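Local coordinates for lipase (Acinetobacter baumannii, PDB 4OPM), which probably hydrolyses ester bonds of triacylglycerols as a serine hydrolase of the alpha/beta hydrolase fold, at residues Ser93-Ala98 and Ala126-Gly131; Ala117-Gly122 and Gly273-Leu278; Lys138-Val143 and Lys231-Pro236; Gly147-Ala152 and Asn254-Leu259; Leu238-Lys243 and Pro265-Glu270. All blocks are in the same frame, centred on the assembly; numbering follows the deposited sequence. Where two conformers were deposited one is given.

Contact 1 opens on helix 94-107 and closes on helix 121-132. Contact 2 starts between its segments, on strand 114-119, so contacts 1 and 2 cross. Contact 2 closes last, at 273-278, and contacts 3, 4 and 5 are nested in its long loop. Contact 3 ties the start of strand 137-143 to the lead-in of strand 237-242. Contact 4 opens inside contact 3, at 147-152, and closes on helix 251-259, so the two cross. Contact 5 opens after contact 3 has closed. It pairs strands 237-242 and 267-269 around helix 251-259 and crosses contact 4. Contacts 2, 3 and 5 reach the same central sheet.

Contact 1 (Ser93-Ala98 and Ala126-Gly131); sequences SVPNLA and ALLYAG
Leu-128 meets three residues of helix 94-107 with one methyl group. Its CD2 lies 3.7 Å from Pro-95 CA and 4.0 Å from Val-94 CG1. The same Leu-128 CD2 is 3.9 Å from Ala-98 CB. All three partners lie within the first five residues of the helix, and the methyl rests against them. The leucine gets there with CG trans to its backbone N (chi1 -158°), which sends the branched end across to the other helix. Val-94 offers the matching branch. Its CG1 is the one swung opposite the backbone N (chi1 172°) and meets the leucine, while CG2 packs on Leu-121. Ala-98 points its CB at the gap between the helices. The methyl is small, and the CA atoms of Ala-98 and Tyr-129 come within 5.8 Å. Tyr-129 touches more lightly. Its CD2 is 4.1 Å from Ala-98 O, which approaches the ring obliquely. Its hydroxyl is engaged by Arg-102 NH1. The contact is van der Waals, mostly between apolar side chains. The start of helix 94-107 is fixed within its own segment: Ser-93 is the N-cap residue, and its OG accepts from Asn-96 N at 3.3 Å. A bound polyethylene glycol lies close to Leu-128, and helix 190-220 covers Val-94. The axes of the two short helical segments cross at -62°, with a closest approach of 9.3 Å. This is the packing of the two helices that precede and follow strand 114-119 in the alpha/beta hydrolase fold.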
# COMPACT_ATOMS: atom_id res chain seq x y z
N SER A 93 -12.57 8.97 2.69
CA SER A 93 -12.70 7.97 3.75
C SER A 93 -12.29 6.59 3.25
O SER A 93 -12.46 6.29 2.07
CB SER A 93 -14.13 7.92 4.28
OG SER A 93 -14.99 7.27 3.36
N VAL A 94 -11.76 5.74 4.16
CA VAL A 94 -11.35 4.36 3.84
C VAL A 94 -12.56 3.59 3.21
O VAL A 94 -12.35 2.99 2.15
CB VAL A 94 -10.72 3.62 5.05
CG1 VAL A 94 -10.48 2.14 4.77
CG2 VAL A 94 -9.41 4.30 5.45
N PRO A 95 -13.81 3.65 3.75
CA PRO A 95 -14.94 2.98 3.07
C PRO A 95 -15.12 3.43 1.61
O PRO A 95 -15.38 2.58 0.76
CB PRO A 95 -16.16 3.39 3.93
CG PRO A 95 -15.59 3.62 5.29
CD PRO A 95 -14.26 4.28 5.02
N ASN A 96 -14.98 4.74 1.32
CA ASN A 96 -15.13 5.23 -0.06
C ASN A 96 -13.95 4.79 -0.94
O ASN A 96 -14.15 4.44 -2.10
CB ASN A 96 -15.31 6.75 -0.14
CG ASN A 96 -15.83 7.18 -1.50
OD1 ASN A 96 -16.74 6.57 -2.05
ND2 ASN A 96 -15.20 8.20 -2.11
N LEU A 97 -12.73 4.77 -0.38
CA LEU A 97 -11.57 4.30 -1.14
C LEU A 97 -11.75 2.83 -1.53
O LEU A 97 -11.52 2.48 -2.68
CB LEU A 97 -10.25 4.53 -0.35
CG LEU A 97 -9.89 5.99 -0.06
CD1 LEU A 97 -8.66 6.08 0.84
CD2 LEU A 97 -9.68 6.81 -1.33
N ALA A 98 -12.24 1.98 -0.60
CA ALA A 98 -12.46 0.55 -0.88
C ALA A 98 -13.56 0.34 -1.95
O ALA A 98 -13.36 -0.45 -2.88
CB ALA A 98 -12.81 -0.19 0.40
N ALA A 126 -7.29 -3.16 1.75
CA ALA A 126 -7.32 -4.56 1.31
C ALA A 126 -8.24 -5.41 2.23
O ALA A 126 -9.03 -6.20 1.72
CB ALA A 126 -5.91 -5.15 1.27
N LEU A 127 -8.17 -5.17 3.56
CA LEU A 127 -9.00 -5.85 4.56
C LEU A 127 -10.49 -5.56 4.34
O LEU A 127 -11.31 -6.48 4.33
CB LEU A 127 -8.57 -5.45 5.99
CG LEU A 127 -7.31 -6.16 6.52
CD1 LEU A 127 -6.69 -5.39 7.69
CD2 LEU A 127 -7.59 -7.59 6.93
N LEU A 128 -10.83 -4.28 4.13
CA LEU A 128 -12.22 -3.89 3.89
C LEU A 128 -12.73 -4.50 2.58
O LEU A 128 -13.84 -5.03 2.53
CB LEU A 128 -12.36 -2.36 3.88
CG LEU A 128 -13.74 -1.77 4.15
CD1 LEU A 128 -14.35 -2.34 5.46
CD2 LEU A 128 -13.67 -0.26 4.22
N TYR A 129 -11.89 -4.50 1.54
CA TYR A 129 -12.20 -5.09 0.25
C TYR A 129 -12.47 -6.60 0.39
O TYR A 129 -13.49 -7.08 -0.10
CB TYR A 129 -11.04 -4.84 -0.74
CG TYR A 129 -11.39 -5.19 -2.17
CD1 TYR A 129 -11.38 -6.51 -2.61
CD2 TYR A 129 -11.65 -4.19 -3.11
CE1 TYR A 129 -11.67 -6.84 -3.94
CE2 TYR A 129 -11.93 -4.50 -4.44
CZ TYR A 129 -11.93 -5.83 -4.85
OH TYR A 129 -12.22 -6.14 -6.15
N ALA A 130 -11.58 -7.33 1.11
CA ALA A 130 -11.69 -8.78 1.34
C ALA A 130 -12.95 -9.15 2.10
O ALA A 130 -13.54 -10.20 1.83
CB ALA A 130 -10.48 -9.28 2.09
N GLY A 131 -13.36 -8.29 3.03
CA GLY A 131 -14.56 -8.48 3.83
C GLY A 131 -15.83 -8.20 3.05
O GLY A 131 -16.82 -8.94 3.19

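Contact 2 (Ala117-Gly122 and Gly273-Leu278); sequences AGHSLG and GHMPIL
Ser-120 and His-274 meet at what is probably the active site, as in a Ser-His-Asp catalytic triad. Ser-120 OG lies 2.6 Å from His-274 NE2, a hydrogen bond in which either atom could be the donor. The hydroxyl sits near the plane of the imidazole, at its edge. Ser-120 turns OG opposite its backbone N (chi1 -165°), out toward that ring. Next to it, His-119 NE2 donates a bond of 2.7 Å to His-274 O. The acceptor lies in the plane of the His-119 ring, and the N-H...O angle is 163°. His-119 NE2 also stands over one face of the His-274 ring, 4.0 Å above it. The two ring planes are oblique to each other. Ile-277 CD1 packs against His-119 CB at 4.0 Å.

The next shell positions these groups. His-274 ND1 is held by Asp-245 OD2, which would complete the triad. Glu-279 accepts from the backbone N of both Gly-273 and Met-275. Ser-120 occupies a sharp strand-to-helix turn with positive phi, consistent with the nucleophile elbow. Gly-118 and Gly-122 flank it in a GxSxG pattern. A bound polyethylene glycol lies near Ser-120 and may mark a pocket. At the elbow itself, Gly-122 N donates to His-119 O at 2.8 Å, and Ser-120 CB lies 3.8 Å above the centre of the His-119 ring.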
# COMPACT_ATOMS: atom_id res chain seq x y z
N ALA A 117 -2.67 -7.29 -2.29
CA ALA A 117 -1.60 -6.96 -1.34
C ALA A 117 -1.76 -5.51 -0.95
O ALA A 117 -2.08 -4.66 -1.79
CB ALA A 117 -0.23 -7.20 -1.94
N GLY A 118 -1.55 -5.23 0.32
CA GLY A 118 -1.69 -3.87 0.83
C GLY A 118 -0.60 -3.50 1.80
O GLY A 118 -0.28 -4.27 2.71
N HIS A 119 -0.01 -2.32 1.61
CA HIS A 119 0.98 -1.79 2.53
C HIS A 119 0.34 -0.70 3.39
O HIS A 119 -0.24 0.24 2.85
CB HIS A 119 2.22 -1.22 1.78
CG HIS A 119 3.17 -0.51 2.71
ND1 HIS A 119 3.51 0.82 2.52
CD2 HIS A 119 3.76 -0.96 3.85
CE1 HIS A 119 4.29 1.13 3.54
NE2 HIS A 119 4.46 0.10 4.37
N SER A 120 0.50 -0.79 4.74
CA SER A 120 0.08 0.26 5.67
C SER A 120 -1.44 0.58 5.49
O SER A 120 -2.25 -0.34 5.65
CB SER A 120 0.97 1.49 5.48
OG SER A 120 0.86 2.42 6.55
N LEU A 121 -1.83 1.82 5.10
CA LEU A 121 -3.25 2.15 4.85
C LEU A 121 -3.81 1.28 3.70
O LEU A 121 -5.01 0.97 3.67
CB LEU A 121 -3.41 3.65 4.54
CG LEU A 121 -4.83 4.16 4.35
CD1 LEU A 121 -5.66 3.96 5.62
CD2 LEU A 121 -4.80 5.61 3.95
N GLY A 122 -2.94 0.87 2.79
CA GLY A 122 -3.31 -0.03 1.70
C GLY A 122 -3.76 -1.38 2.24
O GLY A 122 -4.65 -2.00 1.66
N GLY A 273 11.85 -1.48 9.08
CA GLY A 273 10.82 -0.65 9.67
C GLY A 273 9.45 -0.87 9.06
O GLY A 273 9.10 -1.99 8.66
N HIS A 274 8.69 0.21 8.94
CA HIS A 274 7.31 0.18 8.44
C HIS A 274 7.17 -0.08 6.93
O HIS A 274 6.05 -0.38 6.49
CB HIS A 274 6.64 1.53 8.79
CG HIS A 274 5.18 1.62 8.47
ND1 HIS A 274 4.25 0.77 9.05
CD2 HIS A 274 4.54 2.47 7.64
CE1 HIS A 274 3.08 1.13 8.55
NE2 HIS A 274 3.21 2.15 7.70
N MSE A 275 8.28 0.00 6.14
CA MSE A 275 8.17 -0.15 4.68
C MSE A 275 9.06 -1.28 4.11
O MSE A 275 9.96 -1.03 3.28
CB MSE A 275 8.49 1.21 4.01
CG MSE A 275 7.91 1.35 2.64
SE MSE A 275 7.44 3.21 2.37
CE MSE A 275 6.37 2.91 0.81
N PRO A 276 8.77 -2.58 4.44
CA PRO A 276 9.58 -3.68 3.86
C PRO A 276 9.62 -3.71 2.32
O PRO A 276 10.60 -4.18 1.76
CB PRO A 276 8.87 -4.93 4.37
CG PRO A 276 8.24 -4.51 5.66
CD PRO A 276 7.76 -3.11 5.37
N ILE A 277 8.55 -3.23 1.64
CA ILE A 277 8.48 -3.24 0.18
C ILE A 277 9.59 -2.36 -0.46
O ILE A 277 9.97 -2.61 -1.61
CB ILE A 277 7.08 -2.88 -0.35
CG1 ILE A 277 6.67 -1.43 0.02
CG2 ILE A 277 6.06 -3.93 0.15
CD1 ILE A 277 5.37 -0.92 -0.68
N LEU A 278 10.13 -1.38 0.29
CA LEU A 278 11.25 -0.55 -0.18
C LEU A 278 12.54 -0.84 0.60
O LEU A 278 13.63 -0.61 0.07
CB LEU A 278 10.92 0.95 -0.09
CG LEU A 278 9.87 1.51 -1.08
CD1 LEU A 278 9.72 3.01 -0.90
CD2 LEU A 278 10.26 1.25 -2.52

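Contact 3 (Lys138-Val143 and Lys231-Pro236); sequences KSLFLV and KTIDAP
Leu-140 and Pro-236 share the hydrogen bond that joins the two segments. Leu-140 N donates to Pro-236 O at 3.0 Å, with an N-H...O angle of 158°. The donor lies nearly along the C=O axis. This bond holds the carbonyl, and a weaker CA-H...O contact from Ser-139 CA lies beside it at 3.4 Å from Pro-236 O.

Van der Waals contacts come next. Pro-236 CD rests against Lys-138 O at 3.3 Å, and Pro-236 CG is 4.2 Å from Ser-139 CB. Ala-235 CB lies 4.4 Å from Ser-139 CA. Earlier in the loop, Ile-233 CG2 comes near Leu-140 CD2, but Leu-140 has two conformers and this contact is doubtful. Leu-127 of helix 121-132 packs on both Leu-140 and Ile-233.

The polar side chains look elsewhere. Ser-139 OG is bonded to His-115 ND1, and Lys-138 NZ forms a salt bridge with Glu-296.

Proline has no N-H, so Pro-236 can join the backbone bonding only through its carbonyl. The next link is Leu-238 N to Leu-140 O. Leu-140 thus bonds to residues on both sides of Thr-237, which is the bonding pattern of parallel chains.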
# COMPACT_ATOMS: atom_id res chain seq x y z
N LYS A 138 -8.91 -13.72 -3.84
CA LYS A 138 -8.23 -15.02 -3.89
C LYS A 138 -7.25 -15.19 -2.74
O LYS A 138 -7.05 -16.30 -2.26
CB LYS A 138 -7.51 -15.19 -5.23
CG LYS A 138 -7.18 -16.64 -5.58
CD LYS A 138 -6.64 -16.74 -6.99
CE LYS A 138 -6.71 -18.14 -7.54
NZ LYS A 138 -6.41 -18.17 -8.99
N SER A 139 -6.59 -14.10 -2.34
CA SER A 139 -5.61 -14.11 -1.24
C SER A 139 -5.38 -12.70 -0.78
O SER A 139 -5.68 -11.74 -1.49
CB SER A 139 -4.29 -14.75 -1.69
OG SER A 139 -3.51 -13.86 -2.48
N LEU A 140 -4.80 -12.59 0.42
CA LEU A 140 -4.49 -11.31 1.03
C LEU A 140 -3.04 -11.29 1.52
O LEU A 140 -2.59 -12.24 2.15
CB LEU A 140 -5.47 -11.11 2.20
CG LEU A 140 -5.82 -9.69 2.64
CD1 LEU A 140 -6.55 -8.91 1.53
CD2 LEU A 140 -6.73 -9.75 3.86
N PHE A 141 -2.31 -10.21 1.21
CA PHE A 141 -0.94 -10.07 1.67
C PHE A 141 -0.88 -8.74 2.41
O PHE A 141 -1.09 -7.69 1.80
CB PHE A 141 0.08 -10.17 0.53
CG PHE A 141 1.54 -9.97 0.90
CD1 PHE A 141 2.01 -10.34 2.16
CD2 PHE A 141 2.45 -9.47 -0.03
CE1 PHE A 141 3.36 -10.17 2.50
CE2 PHE A 141 3.80 -9.33 0.30
CZ PHE A 141 4.25 -9.68 1.56
N LEU A 142 -0.69 -8.80 3.72
CA LEU A 142 -0.68 -7.62 4.56
C LEU A 142 0.74 -7.27 4.97
O LEU A 142 1.38 -8.03 5.69
CB LEU A 142 -1.57 -7.83 5.79
CG LEU A 142 -3.06 -8.16 5.52
CD1 LEU A 142 -3.80 -8.52 6.81
CD2 LEU A 142 -3.77 -7.01 4.78
N VAL A 143 1.21 -6.11 4.53
CA VAL A 143 2.55 -5.64 4.85
C VAL A 143 2.43 -4.46 5.81
O VAL A 143 2.05 -3.37 5.37
CB VAL A 143 3.37 -5.28 3.58
CG1 VAL A 143 4.82 -4.92 3.95
CG2 VAL A 143 3.34 -6.40 2.53
N LYS A 231 -13.55 -11.32 11.14
CA LYS A 231 -14.27 -12.59 11.30
C LYS A 231 -14.88 -13.05 9.96
O LYS A 231 -14.98 -14.24 9.72
CB LYS A 231 -15.38 -12.43 12.37
CG LYS A 231 -15.99 -13.73 12.86
CD LYS A 231 -17.03 -13.49 13.95
CE LYS A 231 -17.66 -14.79 14.39
NZ LYS A 231 -18.79 -14.57 15.33
N THR A 232 -15.24 -12.10 9.09
CA THR A 232 -15.88 -12.38 7.79
C THR A 232 -14.85 -12.69 6.67
O THR A 232 -15.26 -13.03 5.56
CB THR A 232 -16.77 -11.19 7.37
OG1 THR A 232 -15.97 -10.06 6.99
CG2 THR A 232 -17.78 -10.78 8.44
N ILE A 233 -13.53 -12.54 6.94
CA ILE A 233 -12.49 -12.74 5.93
C ILE A 233 -11.94 -14.19 5.99
O ILE A 233 -11.28 -14.56 6.95
CB ILE A 233 -11.35 -11.69 6.09
CG1 ILE A 233 -11.90 -10.25 5.90
CG2 ILE A 233 -10.21 -11.97 5.09
CD1 ILE A 233 -10.97 -9.12 6.37
N ASP A 234 -12.21 -14.98 4.94
CA ASP A 234 -11.77 -16.38 4.87
C ASP A 234 -10.57 -16.54 3.93
O ASP A 234 -10.03 -17.64 3.82
CB ASP A 234 -12.92 -17.29 4.37
CG ASP A 234 -14.08 -17.48 5.33
OD1 ASP A 234 -13.95 -17.09 6.52
OD2 ASP A 234 -15.11 -18.04 4.91
N ALA A 235 -10.18 -15.46 3.25
CA ALA A 235 -9.08 -15.50 2.27
C ALA A 235 -7.76 -16.00 2.90
O ALA A 235 -7.43 -15.58 4.03
CB ALA A 235 -8.85 -14.11 1.68
N PRO A 236 -7.00 -16.89 2.22
CA PRO A 236 -5.66 -17.25 2.73
C PRO A 236 -4.84 -15.97 2.83
O PRO A 236 -4.88 -15.15 1.90
CB PRO A 236 -5.12 -18.24 1.70
CG PRO A 236 -5.87 -17.97 0.46
CD PRO A 236 -7.23 -17.46 0.87

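Contact 4 (Gly147-Ala152 and Asn254-Leu259); sequences GIFRSA and NELKRL
At Arg-150 and Ser-151 the backbone leaves its extended course for a near-helical turn, and both N-H groups face the carboxylate of Glu-255. Arg-150 N donates to Glu-255 OE2 at 2.9 Å, on the syn lone pair. Ser-151 N reaches Glu-255 OE1 at 2.8 Å, also on the syn side but tilted 26° out of the carboxylate plane. Ser-151 OG donates to the anti lone pair of Glu-255 OE1 at 2.7 Å. It does so from the position between its own N and carbonyl carbon (chi1 67°). The glutamate is fully stretched from helix 251-259. A water lies within hydrogen-bonding distance of both Glu-255 OE2 and Ile-148 O.

Phe-149 packs beside the carboxylate, whose carbon lies near the edge of the ring. Phe-149 CB is 3.2 Å from Glu-255 OE1, and the ring and carboxylate planes are 76° apart. Leu-256 CD2 meets the edge of the ring, 3.7 Å from Phe-149 CE1. Phe-226 packs edge-to-face with the same phenyl. The guanidinium of Arg-150 turns to a salt bridge with Asp-224.

The loop leads into the helices inserted between strands 137-143 and 237-242, consistent with a cap region. One buried carboxylate fastens it to helix 251-259. Three donors from the loop hold that carboxylate, which would favour its ionised form.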
# COMPACT_ATOMS: atom_id res chain seq x y z
N GLY A 147 -5.25 -0.96 10.83
CA GLY A 147 -6.41 -1.59 11.41
C GLY A 147 -6.65 -0.99 12.78
O GLY A 147 -6.02 0.01 13.13
N ILE A 148 -7.54 -1.60 13.56
CA ILE A 148 -7.85 -1.09 14.90
C ILE A 148 -7.57 -2.24 15.85
O ILE A 148 -8.31 -3.23 15.87
CB ILE A 148 -9.28 -0.48 15.03
CG1 ILE A 148 -9.60 0.44 13.82
CG2 ILE A 148 -9.36 0.29 16.34
CD1 ILE A 148 -11.05 1.06 13.77
N PHE A 149 -6.46 -2.12 16.60
CA PHE A 149 -5.90 -3.21 17.38
C PHE A 149 -5.89 -3.02 18.88
O PHE A 149 -5.59 -1.93 19.37
CB PHE A 149 -4.44 -3.42 16.91
CG PHE A 149 -4.27 -3.56 15.41
CD1 PHE A 149 -4.66 -4.73 14.75
CD2 PHE A 149 -3.71 -2.53 14.65
CE1 PHE A 149 -4.51 -4.86 13.36
CE2 PHE A 149 -3.55 -2.66 13.26
CZ PHE A 149 -3.95 -3.82 12.63
N ARG A 150 -6.11 -4.12 19.62
CA ARG A 150 -6.01 -4.14 21.08
C ARG A 150 -4.55 -4.06 21.51
O ARG A 150 -4.26 -3.51 22.57
CB ARG A 150 -6.65 -5.41 21.67
CG ARG A 150 -8.15 -5.46 21.50
CD ARG A 150 -8.78 -6.62 22.26
NE ARG A 150 -9.96 -7.11 21.55
CZ ARG A 150 -11.17 -6.55 21.61
NH1 ARG A 150 -11.38 -5.48 22.37
NH2 ARG A 150 -12.18 -7.06 20.91
N SER A 151 -3.64 -4.61 20.68
CA SER A 151 -2.20 -4.67 20.99
C SER A 151 -1.45 -3.41 20.52
O SER A 151 -0.22 -3.35 20.65
CB SER A 151 -1.58 -5.94 20.41
OG SER A 151 -1.57 -5.92 18.99
N ALA A 152 -2.20 -2.38 20.04
CA ALA A 152 -1.66 -1.09 19.59
C ALA A 152 -0.80 -0.48 20.69
O ALA A 152 -1.24 -0.39 21.85
CB ALA A 152 -2.79 -0.15 19.23
N ASN A 254 0.81 -10.46 15.26
CA ASN A 254 0.24 -11.64 15.94
C ASN A 254 -1.25 -11.46 16.16
O ASN A 254 -1.99 -12.43 16.07
CB ASN A 254 0.96 -11.95 17.26
CG ASN A 254 2.30 -12.59 17.07
OD1 ASN A 254 3.24 -12.34 17.83
ND2 ASN A 254 2.45 -13.42 16.03
N GLU A 255 -1.70 -10.23 16.42
CA GLU A 255 -3.13 -9.97 16.59
C GLU A 255 -3.87 -10.25 15.25
O GLU A 255 -4.88 -10.95 15.25
CB GLU A 255 -3.36 -8.54 17.07
CG GLU A 255 -4.81 -8.31 17.47
CD GLU A 255 -5.11 -6.95 18.07
OE1 GLU A 255 -4.17 -6.24 18.48
OE2 GLU A 255 -6.31 -6.62 18.16
N LEU A 256 -3.32 -9.77 14.11
CA LEU A 256 -3.91 -10.03 12.79
C LEU A 256 -3.98 -11.54 12.52
O LEU A 256 -5.02 -12.01 12.05
CB LEU A 256 -3.12 -9.34 11.65
CG LEU A 256 -3.38 -7.85 11.45
CD1 LEU A 256 -2.31 -7.24 10.55
CD2 LEU A 256 -4.80 -7.59 10.88
N LYS A 257 -2.92 -12.29 12.89
CA LYS A 257 -2.86 -13.74 12.76
C LYS A 257 -4.02 -14.38 13.56
O LYS A 257 -4.70 -15.24 13.03
CB LYS A 257 -1.49 -14.28 13.23
CG LYS A 257 -1.41 -15.81 13.44
CD LYS A 257 -1.51 -16.57 12.14
CE LYS A 257 -1.24 -18.05 12.29
NZ LYS A 257 -2.43 -18.76 12.82
N ARG A 258 -4.25 -13.92 14.81
CA ARG A 258 -5.31 -14.45 15.66
C ARG A 258 -6.71 -14.13 15.10
O ARG A 258 -7.62 -14.95 15.22
CB ARG A 258 -5.20 -13.87 17.09
CG ARG A 258 -3.99 -14.38 17.88
CD ARG A 258 -4.08 -14.04 19.37
NE ARG A 258 -4.07 -12.60 19.65
CZ ARG A 258 -2.97 -11.86 19.78
NH1 ARG A 258 -1.77 -12.41 19.64
NH2 ARG A 258 -3.07 -10.56 20.04
N LEU A 259 -6.87 -12.95 14.46
CA LEU A 259 -8.14 -12.48 13.94
C LEU A 259 -8.55 -13.09 12.60
O LEU A 259 -9.74 -13.20 12.32
CB LEU A 259 -8.13 -10.94 13.81
CG LEU A 259 -8.17 -10.14 15.13
CD1 LEU A 259 -7.91 -8.66 14.86
CD2 LEU A 259 -9.51 -10.32 15.87
O HOH W 1 -8.81 -5.80 16.87

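Contact 5 (Leu238-Lys243 and Pro265-Glu270); sequences LILWGK and PPVILE
Trp-241 meets Ile-268 through CB, before the indole begins: Trp-241 CB is 3.7 Å from Ile-268 CD1. The flat ring system leads away from strand 267-269 to helix 251-259, where Val-252, Ala-253 and Leu-256 pack on it. Its NE1 is bonded to Ile-248 O. The other flat group, the Glu-270 carboxylate, lies alongside the chain of Lys-243.

The strands form the two ends of a beta-alpha-beta unit, with helix 251-259 as the connection. They run parallel, 18° apart, and 267-269 is the outermost strand of the sheet within the chain. Four backbone bonds join them. Val-267 N donates to Ile-239 O at 2.9 Å, and Trp-241 N returns to Val-267 O at 2.9 Å. Leu-269 N then donates to Trp-241 O at 2.8 Å, and Lys-243 N to Leu-269 O at 2.9 Å.

On the sheet face away from Trp-241, Leu-240 spans two neighbours. Its CD1 is 3.9 Å from Val-267 CG1, and its CD2 is 3.8 Å from Leu-269 CD1. Helix 281-298 covers this side through Val-284 and Gln-287. Beyond the strand ends the Lys-243 chain bends at chi2 (109°) and again at chi4. Lys-243 NZ lies 3.1 Å from Glu-270 OE2 in a salt bridge, donating to the syn lone pair.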
# COMPACT_ATOMS: atom_id res chain seq x y z
N LEU A 238 -1.18 -13.84 4.08
CA LEU A 238 0.22 -13.74 4.41
C LEU A 238 0.42 -12.41 5.12
O LEU A 238 -0.07 -11.38 4.64
CB LEU A 238 1.10 -13.86 3.15
CG LEU A 238 2.63 -13.79 3.37
CD1 LEU A 238 3.13 -14.98 4.21
CD2 LEU A 238 3.36 -13.77 2.03
N ILE A 239 1.10 -12.43 6.26
CA ILE A 239 1.37 -11.22 7.05
C ILE A 239 2.86 -11.04 7.12
O ILE A 239 3.56 -11.97 7.51
CB ILE A 239 0.75 -11.30 8.48
CG1 ILE A 239 -0.79 -11.53 8.44
CG2 ILE A 239 1.10 -10.08 9.36
CD1 ILE A 239 -1.34 -12.23 9.71
N LEU A 240 3.34 -9.84 6.80
CA LEU A 240 4.77 -9.55 6.88
C LEU A 240 4.96 -8.21 7.58
O LEU A 240 4.23 -7.26 7.31
CB LEU A 240 5.44 -9.59 5.50
CG LEU A 240 6.96 -9.52 5.49
CD1 LEU A 240 7.55 -10.35 4.36
CD2 LEU A 240 7.44 -8.06 5.38
N TRP A 241 5.92 -8.14 8.51
CA TRP A 241 6.20 -6.94 9.27
C TRP A 241 7.67 -6.63 9.34
O TRP A 241 8.51 -7.54 9.29
CB TRP A 241 5.71 -7.13 10.72
CG TRP A 241 4.83 -6.03 11.23
CD1 TRP A 241 5.21 -4.93 11.95
CD2 TRP A 241 3.44 -5.88 10.97
NE1 TRP A 241 4.12 -4.13 12.19
CE2 TRP A 241 3.01 -4.69 11.60
CE3 TRP A 241 2.49 -6.65 10.26
CZ2 TRP A 241 1.68 -4.26 11.56
CZ3 TRP A 241 1.17 -6.22 10.24
CH2 TRP A 241 0.78 -5.02 10.84
N GLY A 242 7.97 -5.37 9.60
CA GLY A 242 9.32 -4.96 9.94
C GLY A 242 9.37 -4.94 11.45
O GLY A 242 8.52 -4.32 12.09
N LYS A 243 10.34 -5.67 12.05
CA LYS A 243 10.46 -5.76 13.51
C LYS A 243 10.57 -4.37 14.16
O LYS A 243 10.02 -4.15 15.23
CB LYS A 243 11.70 -6.62 13.86
CG LYS A 243 11.97 -6.75 15.37
CD LYS A 243 11.68 -8.13 15.89
CE LYS A 243 12.19 -8.31 17.29
NZ LYS A 243 12.65 -9.71 17.53
N PRO A 265 1.53 -18.12 9.79
CA PRO A 265 2.36 -17.44 10.80
C PRO A 265 3.05 -16.20 10.21
O PRO A 265 3.56 -16.28 9.09
CB PRO A 265 3.39 -18.51 11.20
CG PRO A 265 2.70 -19.82 10.89
CD PRO A 265 1.96 -19.53 9.61
N PRO A 266 3.01 -15.03 10.90
CA PRO A 266 3.61 -13.82 10.31
C PRO A 266 5.11 -13.93 10.09
O PRO A 266 5.80 -14.66 10.81
CB PRO A 266 3.32 -12.73 11.36
CG PRO A 266 2.17 -13.28 12.16
CD PRO A 266 2.42 -14.75 12.22
N VAL A 267 5.59 -13.24 9.06
CA VAL A 267 7.03 -13.15 8.77
C VAL A 267 7.52 -11.84 9.36
O VAL A 267 7.01 -10.77 8.99
CB VAL A 267 7.32 -13.24 7.25
CG1 VAL A 267 8.80 -12.99 6.96
CG2 VAL A 267 6.87 -14.58 6.68
N ILE A 268 8.49 -11.91 10.28
CA ILE A 268 9.01 -10.72 10.94
C ILE A 268 10.43 -10.48 10.47
O ILE A 268 11.33 -11.29 10.74
CB ILE A 268 8.92 -10.81 12.49
CG1 ILE A 268 7.49 -11.22 12.97
CG2 ILE A 268 9.45 -9.53 13.16
CD1 ILE A 268 6.32 -10.34 12.51
N LEU A 269 10.63 -9.38 9.73
CA LEU A 269 11.94 -9.05 9.19
C LEU A 269 12.75 -8.23 10.19
O LEU A 269 12.35 -7.13 10.56
CB LEU A 269 11.83 -8.29 7.84
CG LEU A 269 11.13 -9.03 6.67
CD1 LEU A 269 11.25 -8.22 5.37
CD2 LEU A 269 11.69 -10.45 6.45
N GLU A 270 13.91 -8.78 10.63
CA GLU A 270 14.79 -8.04 11.54
C GLU A 270 15.39 -6.83 10.79
O GLU A 270 15.59 -6.91 9.57
CB GLU A 270 15.93 -8.95 12.05
CG GLU A 270 15.47 -10.07 12.97
CD GLU A 270 14.84 -9.65 14.28
OE1 GLU A 270 15.31 -8.66 14.90
OE2 GLU A 270 13.86 -10.31 14.69
O HOH W 2 1.69 -14.88 7.54